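Local coordinates for protein tyrosine--tRNA ligase (Pyrococcus horikoshii, PDB 2CYC) that catalyses the attachment of tyrosine to its cognate tRNA, first activating the amino acid with ATP and then transferring it to the acceptor end, at residues Phe71-Asp74 / Trp75-Trp78; Leu120-Glu123 / Ile124-Gly128; Asp129-Gln132 / Thr133-Asp136; Val141-Ser144 / Arg145-Ser149; Ile161-Ala164 / Lys165-Pro169. All coordinates share one frame; numbering follows the deposited sequence.

Contact 1: residues Phe71-Asp74 / Trp75-Trp78; sequences FLAD and WHSW. With TYR (tyrosine), chain C.
In the tyrosine pocket of this class I synthetase, strand 69-72, in the parallel part of the central sheet, runs into helix 74-79, and Ala73 and His76 at the junction meet each other and the substrate. Ala73 CB lies 3.4 Å from His76 ND1 and 3.5 Å from CD2 of the bound tyrosine. The substrate ring sets its CE2 over one face of the imidazole, near the rim, 3.4 Å from His76 CD2. At the edge of the Phe71 ring, His76 CE1 sits 3.8 Å from CE2; Phe71 CE2 also comes within 3.6 Å of the substrate OH. Ala73 is the N-cap, its carbonyl O gripped by Ser77 OG at 2.8 Å and Ser77 N at 3.0 Å from opposite faces of the carbonyl plane. Ser77 OG also bonds to Ile42 N. With CG between its own N and carbonyl carbon (chi1 55°), Asp74 turns OD1 back to Trp75 N in a weak bond of 2.9 Å, while OD2 bonds to Ser122. The imidazole also meets Tyr168 edge-to-face, and NE2 bonds weakly to Asp175 OD2. Substrate cradled at the C-terminal end of a parallel strand marks the Rossmann-type catalytic domain of class I synthetases.

Contact 2: residues Leu120-Glu123 / Ile124-Gly128; sequences LASE and ILEKG
Ile124 and Leu125 both send their amide N-H to the carbonyl O of Ala121 where strand 117-120 turns into the short helix 122-125. Ile124 N is 2.8 Å from Ala121 O, and its CG1 packs against the same oxygen; the side chain also touches Phe71 and Asp175, beside the tyrosine site. Leu125 N gives the straighter bond to Ala121 O, 3.0 Å with an N-H...O angle of 166°, and Leu125 CD1 rests 3.8 Å from Ala121 CB. Glu126, the first residue to leave helical geometry, still donates its N to Ser122 O at 3.0 Å. Its extended chain doubles back over that turn (chi1 -83°), so that OE2 comes 3.6 Å from Ser122 CB, and a water spans from Ser122 OG to Glu126 OE2, weakly at the carboxylate end. Ser122 OG has its main protein partner in Asp74. Lys127 bends at its last torsion and drops NZ toward Glu123 O, a long, weak bond of 3.3 Å. The side-chain links of Glu126 and Lys127 are thus weak, whereas Glu123 OE1 takes Leu120 N in a straight bond of 2.9 Å (170°), and main-chain amides hold Ala121 O twice and Ser122 O once.

Contact 3: residues Asp129-Gln132 / Thr133-Asp136; sequences DYWQ and TVID
Two different first torsions bring the rings of Tyr130 and Trp131 round to Val134: CG of Tyr130 is trans to its own N (chi1 161°), while that of Trp131 turns away from its carbonyl carbon (chi1 -70°). Both side chains then converge on one methyl group. Val134 CG2 lies 3.5 Å from Tyr130 CE2 and 3.7 Å from Trp131 CE3, approaching each ring obliquely. The two aromatics also meet each other, the phenol pushing CE2 over the centre of one face of the indole, 3.6 Å above its plane. Trp131 and Val134 run side by side in the same direction. Along the backbone, i to i+4 bonds run on: Val134 N donates to Tyr130 O at 3.0 Å, Ile135 N reaches Trp131 O at 3.0 Å, and Asp136 N reaches Gln132 O at 2.9 Å. Thr133 N is held less firmly, by weak bonds to both Asp129 O and Tyr130 O. The polar ends of the rings look elsewhere: Tyr130 OH bonds to Asp175, a residue that binds the substrate, and to Met171 O, and Trp131 NE1 bonds to Leu125 O. Tyr130 is thus a second-shell neighbour of the amino-acid site. On the dimer side, Trp131 stacks on Trp131 of the second subunit, and Ile135 packs on Trp78 of that subunit. An aromatic-rich helix 128-138 facing its partner chain in this way is part of the homodimer interface.

Contact 4: residues Val141-Ser144 / Arg145-Ser149; sequences VTLS and RVMRS
Val141 and Thr142 meet Arg145 and Val146 at the N-terminal end of the short helix 143-148, with Thr142 in the N-cap position. Among the apolar contacts, Val141 CG1 lies 3.7 Å from Arg145 CB and 3.8 Å from Val146 CG2, its side chain crossing that of Arg145 at about a right angle. On another side of the helix, Leu143 CG and Met147 SD approach to 3.9 Å. Val146 also packs on Leu166, and Leu143 touches Met157 of the second subunit, so this helix packs on helix 164-178 of its own chain and on the second subunit. The main-chain bonds follow the i to i+4 pattern: Val146 N to Thr142 O is 3.0 Å, Met147 N to Leu143 O is 2.8 Å, and Arg148 N to Ser144 O is 3.1 Å. Val146 O closes the last turn by accepting from both the N and the OG of Ser149.

The polar and charged side chains divide between two directions. Arg145 bends at chi2 (56°) and leads its guanidinium away from the first turn to a salt bridge with Glu199 on helix 191-200. Arg148 folds back instead: chi1 of -75° and a bend at chi3 (-74°) lay one face of its guanidinium over Ser144 O, which sits 3.4 Å from the plane and toward the rim, with Arg145 CA over the same face. At the guanidinium edge, in its plane, a water 2.9 Å from Thr142 OG1 accepts weakly from Arg148 NH2.

Contact 5: residues Ile161-Ala164 / Lys165-Pro169; sequences IDFA and KLIYP. With TYR (tyrosine), chain C.
Ile161 and Asp162 form a shallow cradle for the chain of Lys165 where the loop climbs into helix 164-178. The lysine methylenes lie across the isoleucine, Lys165 CD 3.8 Å from Ile161 CG1, and then bend at the last torsion (chi4 54°) to bring NZ round to Asp162. That salt bridge is 2.8 Å from NZ to OD1 and uses the syn lone pair, while Asp162 OD2 turns to Lys165 N as a weak capping bond. The ammonium has a second carboxylate partner in Asp81. On the other branch of Ile161, CG2 rests 3.9 Å from Leu166 CD2. The Phe163 ring lies against Ile167, crossing it at about a right angle, with CE1 3.7 Å from Ile167 CD1. Among the backbone bonds, Ala164 O takes both Ile167 N at 3.0 Å and Tyr168 N at 3.2 Å. Its first torsion, -178°, swings the Tyr168 ring away from the turn and off to the substrate; the amino N of the bound tyrosine lies at the ring edge, in plane, and donates to Tyr168 OH at 2.8 Å. The same hydroxyl is hydrogen-bonded to Glu41. Around this turn, Leu166 packs on Met147 of helix 143-148, Pro169 sits beside Ser149 just past that helix, the ring of Phe163 meets Phe163 of the second subunit, and Ile167 packs on Ser138 of that subunit.

Overall arrangement
Along the chain the five contacts come in series, all within the class I catalytic domain. Contacts 1 and 2 follow the neighbouring parallel strands 69-72 and 117-120 of the central sheet, with about 10 Å between centres. Helix 122-125 of contact 2 leads into helix 128-138 of contact 3, about 12 Å on from centre to centre. Contact 4 lies on helix 143-148, and contact 5, its centre about 11 Å away, at the start of helix 164-178. Contacts 1 and 5, centres about 13 Å apart, each line the bound tyrosine, and contact 3 touches both, through Trp131 on Trp75 and on Ile167. Contacts 1, 3, 4 and 5 have partners in the second subunit, so substrate pocket and dimer interface are built from adjoining pieces of one domain.

Contact 1: residues Phe71-Asp74 / Trp75-Trp78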
# COMPACT_ATOMS: atom_id res chain seq x y z
N PHE A 71 -13.11 -9.18 14.34
CA PHE A 71 -11.90 -8.44 13.99
C PHE A 71 -12.18 -6.93 14.11
O PHE A 71 -13.00 -6.38 13.37
CB PHE A 71 -11.53 -8.80 12.54
CG PHE A 71 -10.19 -8.28 12.08
CD1 PHE A 71 -9.01 -8.87 12.51
CD2 PHE A 71 -10.13 -7.26 11.13
CE1 PHE A 71 -7.77 -8.47 12.00
CE2 PHE A 71 -8.90 -6.84 10.60
CZ PHE A 71 -7.72 -7.45 11.04
N LEU A 72 -11.50 -6.28 15.06
CA LEU A 72 -11.66 -4.85 15.31
C LEU A 72 -10.62 -4.13 14.43
O LEU A 72 -9.43 -4.09 14.76
CB LEU A 72 -11.43 -4.56 16.80
CG LEU A 72 -12.20 -5.50 17.74
CD1 LEU A 72 -11.61 -5.47 19.16
CD2 LEU A 72 -13.66 -5.11 17.77
N ALA A 73 -11.10 -3.57 13.32
CA ALA A 73 -10.22 -2.92 12.34
C ALA A 73 -9.76 -1.52 12.71
O ALA A 73 -10.21 -0.54 12.10
CB ALA A 73 -10.94 -2.90 10.98
N ASP A 74 -8.82 -1.42 13.67
CA ASP A 74 -8.35 -0.12 14.12
C ASP A 74 -7.59 0.74 13.10
O ASP A 74 -8.01 1.86 12.83
CB ASP A 74 -7.57 -0.23 15.46
CG ASP A 74 -6.41 -1.23 15.43
OD1 ASP A 74 -6.23 -1.97 14.43
OD2 ASP A 74 -5.67 -1.27 16.44
N TRP A 75 -6.49 0.23 12.54
CA TRP A 75 -5.74 1.01 11.55
C TRP A 75 -6.64 1.34 10.37
O TRP A 75 -6.55 2.43 9.79
CB TRP A 75 -4.50 0.27 11.04
CG TRP A 75 -3.37 0.20 12.01
CD1 TRP A 75 -3.44 0.33 13.37
CD2 TRP A 75 -2.00 -0.10 11.71
NE1 TRP A 75 -2.21 0.11 13.94
CE2 TRP A 75 -1.30 -0.15 12.94
CE3 TRP A 75 -1.29 -0.34 10.52
CZ2 TRP A 75 0.07 -0.44 13.02
CZ3 TRP A 75 0.07 -0.63 10.60
CH2 TRP A 75 0.74 -0.68 11.84
N HIS A 76 -7.51 0.40 10.01
CA HIS A 76 -8.43 0.60 8.89
C HIS A 76 -9.31 1.82 9.17
O HIS A 76 -9.53 2.65 8.29
CB HIS A 76 -9.33 -0.62 8.66
CG HIS A 76 -8.59 -1.91 8.50
ND1 HIS A 76 -7.92 -2.52 9.55
CD2 HIS A 76 -8.45 -2.74 7.44
CE1 HIS A 76 -7.41 -3.67 9.13
NE2 HIS A 76 -7.72 -3.82 7.85
N SER A 77 -9.84 1.90 10.39
CA SER A 77 -10.70 3.01 10.79
C SER A 77 -9.92 4.31 10.82
O SER A 77 -10.45 5.38 10.50
CB SER A 77 -11.31 2.74 12.17
OG SER A 77 -12.06 1.54 12.17
N TRP A 78 -8.65 4.22 11.22
CA TRP A 78 -7.76 5.37 11.27
C TRP A 78 -7.58 5.89 9.83
O TRP A 78 -7.69 7.09 9.57
CB TRP A 78 -6.43 4.93 11.88
CG TRP A 78 -5.23 5.80 11.60
CD1 TRP A 78 -5.17 7.17 11.66
CD2 TRP A 78 -3.91 5.35 11.27
NE1 TRP A 78 -3.89 7.60 11.38
CE2 TRP A 78 -3.09 6.50 11.13
CE3 TRP A 78 -3.33 4.08 11.07
CZ2 TRP A 78 -1.73 6.43 10.80
CZ3 TRP A 78 -1.97 4.00 10.74
CH2 TRP A 78 -1.18 5.18 10.61
N TYR C . -14.54 -2.69 5.53
CA TYR C . -15.33 -3.15 6.71
C TYR C . -16.46 -2.17 7.02
O TYR C . -16.47 -1.08 6.40
CB TYR C . -14.42 -3.29 7.94
CG TYR C . -13.35 -4.37 7.78
CD1 TYR C . -13.71 -5.70 7.59
CD2 TYR C . -12.00 -4.05 7.83
CE1 TYR C . -12.73 -6.70 7.44
CE2 TYR C . -11.01 -5.03 7.69
CZ TYR C . -11.38 -6.35 7.49
OH TYR C . -10.40 -7.31 7.34
OXT TYR C . -17.31 -2.49 7.87

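Contact 2: residues Leu120-Glu123 / Ile124-Gly128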
# COMPACT_ATOMS: atom_id res chain seq x y z
N LEU A 120 -7.72 -7.40 17.83
CA LEU A 120 -7.53 -5.99 17.47
C LEU A 120 -6.64 -6.07 16.23
O LEU A 120 -5.56 -6.67 16.29
CB LEU A 120 -6.82 -5.25 18.60
CG LEU A 120 -6.70 -3.73 18.46
CD1 LEU A 120 -8.09 -3.12 18.30
CD2 LEU A 120 -6.00 -3.14 19.69
N ALA A 121 -7.06 -5.48 15.11
CA ALA A 121 -6.26 -5.56 13.87
C ALA A 121 -4.77 -5.30 14.05
O ALA A 121 -3.95 -6.03 13.49
CB ALA A 121 -6.82 -4.60 12.80
N SER A 122 -4.42 -4.27 14.81
CA SER A 122 -3.01 -3.95 15.00
C SER A 122 -2.18 -5.14 15.52
O SER A 122 -0.96 -5.15 15.36
CB SER A 122 -2.87 -2.73 15.93
OG SER A 122 -3.63 -2.89 17.11
N GLU A 123 -2.84 -6.13 16.11
CA GLU A 123 -2.14 -7.31 16.60
C GLU A 123 -1.43 -7.98 15.42
O GLU A 123 -0.32 -8.50 15.56
CB GLU A 123 -3.11 -8.32 17.23
CG GLU A 123 -3.90 -7.82 18.45
CD GLU A 123 -4.89 -8.86 19.00
OE1 GLU A 123 -5.84 -8.47 19.72
OE2 GLU A 123 -4.71 -10.06 18.70
N ILE A 124 -2.06 -7.97 14.24
CA ILE A 124 -1.40 -8.56 13.08
C ILE A 124 -0.74 -7.50 12.20
O ILE A 124 0.28 -7.78 11.58
CB ILE A 124 -2.37 -9.42 12.20
CG1 ILE A 124 -3.42 -8.53 11.52
CG2 ILE A 124 -3.05 -10.49 13.05
CD1 ILE A 124 -4.34 -9.29 10.54
N LEU A 125 -1.29 -6.29 12.16
CA LEU A 125 -0.70 -5.24 11.31
C LEU A 125 0.69 -4.80 11.78
O LEU A 125 1.48 -4.26 11.00
CB LEU A 125 -1.64 -4.02 11.23
CG LEU A 125 -3.10 -4.34 10.91
CD1 LEU A 125 -3.93 -3.04 10.90
CD2 LEU A 125 -3.19 -5.03 9.56
N GLU A 126 0.99 -5.05 13.05
CA GLU A 126 2.30 -4.71 13.62
C GLU A 126 3.34 -5.74 13.20
O GLU A 126 4.47 -5.73 13.69
CB GLU A 126 2.20 -4.61 15.15
CG GLU A 126 1.69 -3.25 15.62
CD GLU A 126 1.19 -3.24 17.05
OE1 GLU A 126 1.58 -4.13 17.84
OE2 GLU A 126 0.40 -2.32 17.39
N LYS A 127 2.97 -6.63 12.29
CA LYS A 127 3.90 -7.65 11.82
C LYS A 127 4.27 -7.43 10.35
O LYS A 127 3.39 -7.37 9.49
CB LYS A 127 3.28 -9.03 12.01
CG LYS A 127 3.10 -9.40 13.47
CD LYS A 127 2.49 -10.77 13.63
CE LYS A 127 2.78 -11.32 15.01
NZ LYS A 127 2.42 -10.35 16.09
N GLY A 128 5.56 -7.30 10.08
CA GLY A 128 6.01 -7.09 8.72
C GLY A 128 5.67 -8.19 7.73
O GLY A 128 5.49 -7.92 6.54
O HOH W 1 -2.32 -3.05 19.22

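Contact 3: residues Asp129-Gln132 / Thr133-Asp136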
# COMPACT_ATOMS: atom_id res chain seq x y z
N ASP A 129 5.58 -9.44 8.20
CA ASP A 129 5.27 -10.55 7.30
C ASP A 129 3.81 -10.44 6.82
O ASP A 129 3.44 -10.99 5.78
CB ASP A 129 5.56 -11.90 7.97
CG ASP A 129 4.71 -12.15 9.19
OD1 ASP A 129 4.22 -11.18 9.80
OD2 ASP A 129 4.55 -13.33 9.56
N TYR A 130 3.00 -9.73 7.59
CA TYR A 130 1.61 -9.48 7.21
C TYR A 130 1.67 -8.55 5.99
O TYR A 130 0.99 -8.77 4.97
CB TYR A 130 0.87 -8.77 8.34
CG TYR A 130 -0.41 -8.09 7.88
CD1 TYR A 130 -1.62 -8.78 7.83
CD2 TYR A 130 -0.39 -6.75 7.45
CE1 TYR A 130 -2.79 -8.16 7.38
CE2 TYR A 130 -1.55 -6.13 7.00
CZ TYR A 130 -2.74 -6.84 6.97
OH TYR A 130 -3.89 -6.21 6.54
N TRP A 131 2.49 -7.51 6.08
CA TRP A 131 2.62 -6.55 4.99
C TRP A 131 3.26 -7.14 3.75
O TRP A 131 3.00 -6.68 2.62
CB TRP A 131 3.36 -5.30 5.48
CG TRP A 131 2.49 -4.53 6.44
CD1 TRP A 131 2.44 -4.66 7.80
CD2 TRP A 131 1.42 -3.66 6.09
NE1 TRP A 131 1.39 -3.93 8.32
CE2 TRP A 131 0.75 -3.30 7.28
CE3 TRP A 131 0.95 -3.14 4.88
CZ2 TRP A 131 -0.37 -2.46 7.30
CZ3 TRP A 131 -0.17 -2.30 4.89
CH2 TRP A 131 -0.81 -1.97 6.09
N GLN A 132 4.07 -8.17 3.93
CA GLN A 132 4.69 -8.80 2.77
C GLN A 132 3.54 -9.43 1.98
O GLN A 132 3.56 -9.48 0.75
CB GLN A 132 5.69 -9.85 3.21
CG GLN A 132 6.33 -10.61 2.04
CD GLN A 132 7.48 -11.50 2.47
OE1 GLN A 132 7.42 -12.15 3.51
NE2 GLN A 132 8.54 -11.53 1.67
N THR A 133 2.53 -9.91 2.69
CA THR A 133 1.38 -10.52 2.05
C THR A 133 0.47 -9.44 1.45
O THR A 133 -0.20 -9.67 0.45
CB THR A 133 0.64 -11.46 3.04
OG1 THR A 133 1.30 -12.74 3.00
CG2 THR A 133 -0.83 -11.63 2.69
N VAL A 134 0.45 -8.25 2.05
CA VAL A 134 -0.34 -7.17 1.46
C VAL A 134 0.27 -6.91 0.07
O VAL A 134 -0.44 -6.74 -0.93
CB VAL A 134 -0.26 -5.86 2.28
CG1 VAL A 134 -0.79 -4.70 1.43
CG2 VAL A 134 -1.11 -5.98 3.57
N ILE A 135 1.61 -6.91 0.01
CA ILE A 135 2.32 -6.69 -1.25
C ILE A 135 2.05 -7.84 -2.23
O ILE A 135 1.74 -7.61 -3.40
CB ILE A 135 3.86 -6.63 -1.04
CG1 ILE A 135 4.23 -5.44 -0.15
CG2 ILE A 135 4.57 -6.53 -2.39
CD1 ILE A 135 3.80 -4.11 -0.71
N ASP A 136 2.18 -9.07 -1.75
CA ASP A 136 1.97 -10.26 -2.57
C ASP A 136 0.60 -10.21 -3.25
O ASP A 136 0.47 -10.50 -4.45
CB ASP A 136 2.08 -11.51 -1.70
CG ASP A 136 2.05 -12.79 -2.51
OD1 ASP A 136 2.54 -12.78 -3.67
OD2 ASP A 136 1.54 -13.81 -1.99

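Contact 4: residues Val141-Ser144 / Arg145-Ser149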
# COMPACT_ATOMS: atom_id res chain seq x y z
N VAL A 141 -3.52 -7.68 -8.28
CA VAL A 141 -4.71 -6.86 -8.40
C VAL A 141 -4.32 -5.54 -9.06
O VAL A 141 -3.33 -4.92 -8.69
CB VAL A 141 -5.32 -6.56 -7.01
CG1 VAL A 141 -6.63 -5.80 -7.18
CG2 VAL A 141 -5.54 -7.85 -6.23
N THR A 142 -5.11 -5.10 -10.03
CA THR A 142 -4.81 -3.85 -10.71
C THR A 142 -5.27 -2.65 -9.91
O THR A 142 -6.17 -2.75 -9.07
CB THR A 142 -5.50 -3.77 -12.08
OG1 THR A 142 -6.92 -3.76 -11.89
CG2 THR A 142 -5.09 -4.97 -12.95
N LEU A 143 -4.64 -1.52 -10.17
CA LEU A 143 -5.00 -0.28 -9.51
C LEU A 143 -6.47 0.00 -9.77
O LEU A 143 -7.23 0.35 -8.86
CB LEU A 143 -4.15 0.87 -10.07
CG LEU A 143 -4.56 2.29 -9.71
CD1 LEU A 143 -4.58 2.45 -8.18
CD2 LEU A 143 -3.59 3.28 -10.34
N SER A 144 -6.89 -0.16 -11.03
CA SER A 144 -8.27 0.09 -11.41
C SER A 144 -9.23 -0.77 -10.59
O SER A 144 -10.29 -0.31 -10.18
CB SER A 144 -8.47 -0.19 -12.91
OG SER A 144 -8.32 -1.57 -13.19
N ARG A 145 -8.85 -2.02 -10.35
CA ARG A 145 -9.67 -2.93 -9.58
C ARG A 145 -9.77 -2.42 -8.13
O ARG A 145 -10.85 -2.39 -7.55
CB ARG A 145 -9.05 -4.33 -9.62
CG ARG A 145 -9.90 -5.41 -8.99
CD ARG A 145 -11.29 -5.48 -9.63
NE ARG A 145 -12.14 -6.50 -9.03
CZ ARG A 145 -12.01 -7.81 -9.24
NH1 ARG A 145 -11.07 -8.28 -10.05
NH2 ARG A 145 -12.84 -8.66 -8.63
N VAL A 146 -8.65 -2.00 -7.55
CA VAL A 146 -8.68 -1.49 -6.19
C VAL A 146 -9.56 -0.24 -6.12
O VAL A 146 -10.34 -0.08 -5.18
CB VAL A 146 -7.26 -1.11 -5.69
CG1 VAL A 146 -7.36 -0.52 -4.27
CG2 VAL A 146 -6.35 -2.34 -5.71
N MET A 147 -9.42 0.64 -7.11
CA MET A 147 -10.21 1.86 -7.14
C MET A 147 -11.69 1.54 -7.11
O MET A 147 -12.47 2.23 -6.47
CB MET A 147 -9.88 2.67 -8.41
CG MET A 147 -8.51 3.31 -8.38
SD MET A 147 -8.06 4.05 -9.97
CE MET A 147 -9.09 5.50 -9.97
N ARG A 148 -12.08 0.47 -7.81
CA ARG A 148 -13.47 0.05 -7.87
C ARG A 148 -13.97 -0.59 -6.59
O ARG A 148 -15.17 -0.69 -6.37
CB ARG A 148 -13.69 -0.95 -9.02
CG ARG A 148 -13.71 -0.33 -10.42
CD ARG A 148 -14.23 -1.32 -11.47
NE ARG A 148 -13.27 -2.37 -11.80
CZ ARG A 148 -12.19 -2.19 -12.56
NH1 ARG A 148 -11.94 -0.99 -13.07
NH2 ARG A 148 -11.36 -3.19 -12.81
N SER A 149 -13.05 -1.03 -5.73
CA SER A 149 -13.44 -1.70 -4.49
C SER A 149 -13.52 -0.75 -3.30
O SER A 149 -13.80 -1.16 -2.17
CB SER A 149 -12.44 -2.82 -4.19
OG SER A 149 -11.23 -2.28 -3.65
O HOH W 2 -8.75 -4.36 -14.03

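Contact 5: residues Ile161-Ala164 / Lys165-Pro169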
# COMPACT_ATOMS: atom_id res chain seq x y z
N ILE A 161 -8.51 11.92 -3.40
CA ILE A 161 -8.49 10.94 -2.33
C ILE A 161 -7.04 10.61 -1.96
O ILE A 161 -6.17 10.53 -2.83
CB ILE A 161 -9.23 9.65 -2.76
CG1 ILE A 161 -9.49 8.77 -1.54
CG2 ILE A 161 -8.43 8.91 -3.82
CD1 ILE A 161 -10.35 7.57 -1.85
N ASP A 162 -6.77 10.47 -0.66
CA ASP A 162 -5.41 10.16 -0.21
C ASP A 162 -5.07 8.71 -0.54
O ASP A 162 -5.95 7.85 -0.63
CB ASP A 162 -5.26 10.41 1.30
CG ASP A 162 -6.23 9.59 2.13
OD1 ASP A 162 -7.40 10.01 2.28
OD2 ASP A 162 -5.81 8.53 2.64
N PHE A 163 -3.78 8.43 -0.72
CA PHE A 163 -3.37 7.10 -1.09
C PHE A 163 -3.64 6.00 -0.08
O PHE A 163 -3.91 4.86 -0.48
CB PHE A 163 -1.88 7.09 -1.48
CG PHE A 163 -1.43 5.78 -2.07
CD1 PHE A 163 -0.60 4.92 -1.36
CD2 PHE A 163 -1.90 5.38 -3.32
CE1 PHE A 163 -0.24 3.67 -1.88
CE2 PHE A 163 -1.55 4.13 -3.86
CZ PHE A 163 -0.71 3.27 -3.13
N ALA A 164 -3.59 6.32 1.20
CA ALA A 164 -3.81 5.33 2.25
C ALA A 164 -5.15 4.61 2.10
O ALA A 164 -5.25 3.42 2.40
CB ALA A 164 -3.72 5.97 3.64
N LYS A 165 -6.17 5.34 1.63
CA LYS A 165 -7.50 4.74 1.46
C LYS A 165 -7.53 3.66 0.40
O LYS A 165 -8.36 2.75 0.47
CB LYS A 165 -8.54 5.82 1.14
CG LYS A 165 -8.85 6.70 2.35
CD LYS A 165 -9.94 7.73 2.06
CE LYS A 165 -10.39 8.41 3.35
NZ LYS A 165 -9.25 8.98 4.11
N LEU A 166 -6.62 3.74 -0.56
CA LEU A 166 -6.51 2.73 -1.62
C LEU A 166 -5.81 1.49 -1.05
O LEU A 166 -5.98 0.38 -1.56
CB LEU A 166 -5.73 3.27 -2.82
CG LEU A 166 -6.49 4.10 -3.86
CD1 LEU A 166 -7.51 3.21 -4.54
CD2 LEU A 166 -7.18 5.28 -3.21
N ILE A 167 -5.00 1.67 -0.01
CA ILE A 167 -4.32 0.53 0.59
C ILE A 167 -5.32 -0.32 1.39
O ILE A 167 -5.24 -1.55 1.43
CB ILE A 167 -3.16 1.00 1.51
CG1 ILE A 167 -2.13 1.77 0.68
CG2 ILE A 167 -2.52 -0.20 2.22
CD1 ILE A 167 -1.04 2.42 1.51
N TYR A 168 -6.27 0.36 2.03
CA TYR A 168 -7.31 -0.28 2.85
C TYR A 168 -7.92 -1.58 2.26
O TYR A 168 -7.96 -2.61 2.93
CB TYR A 168 -8.42 0.77 3.12
CG TYR A 168 -9.59 0.35 4.00
CD1 TYR A 168 -9.97 1.14 5.09
CD2 TYR A 168 -10.37 -0.77 3.70
CE1 TYR A 168 -11.09 0.84 5.85
CE2 TYR A 168 -11.50 -1.08 4.46
CZ TYR A 168 -11.86 -0.27 5.53
OH TYR A 168 -12.97 -0.56 6.30
N PRO A 169 -8.37 -1.55 1.01
CA PRO A 169 -8.95 -2.80 0.48
C PRO A 169 -7.96 -3.97 0.40
O PRO A 169 -8.33 -5.12 0.57
CB PRO A 169 -9.48 -2.39 -0.89
CG PRO A 169 -9.74 -0.89 -0.73
CD PRO A 169 -8.51 -0.46 0.03
N TYR C . -14.54 -2.69 5.53
CA TYR C . -15.33 -3.15 6.71
C TYR C . -16.46 -2.17 7.02
O TYR C . -16.47 -1.08 6.40
CB TYR C . -14.42 -3.29 7.94
CG TYR C . -13.35 -4.37 7.78
CD1 TYR C . -13.71 -5.70 7.59
CD2 TYR C . -12.00 -4.05 7.83
CE1 TYR C . -12.73 -6.70 7.44
CE2 TYR C . -11.01 -5.03 7.69
CZ TYR C . -11.38 -6.35 7.49
OH TYR C . -10.40 -7.31 7.34
OXT TYR C . -17.31 -2.49 7.87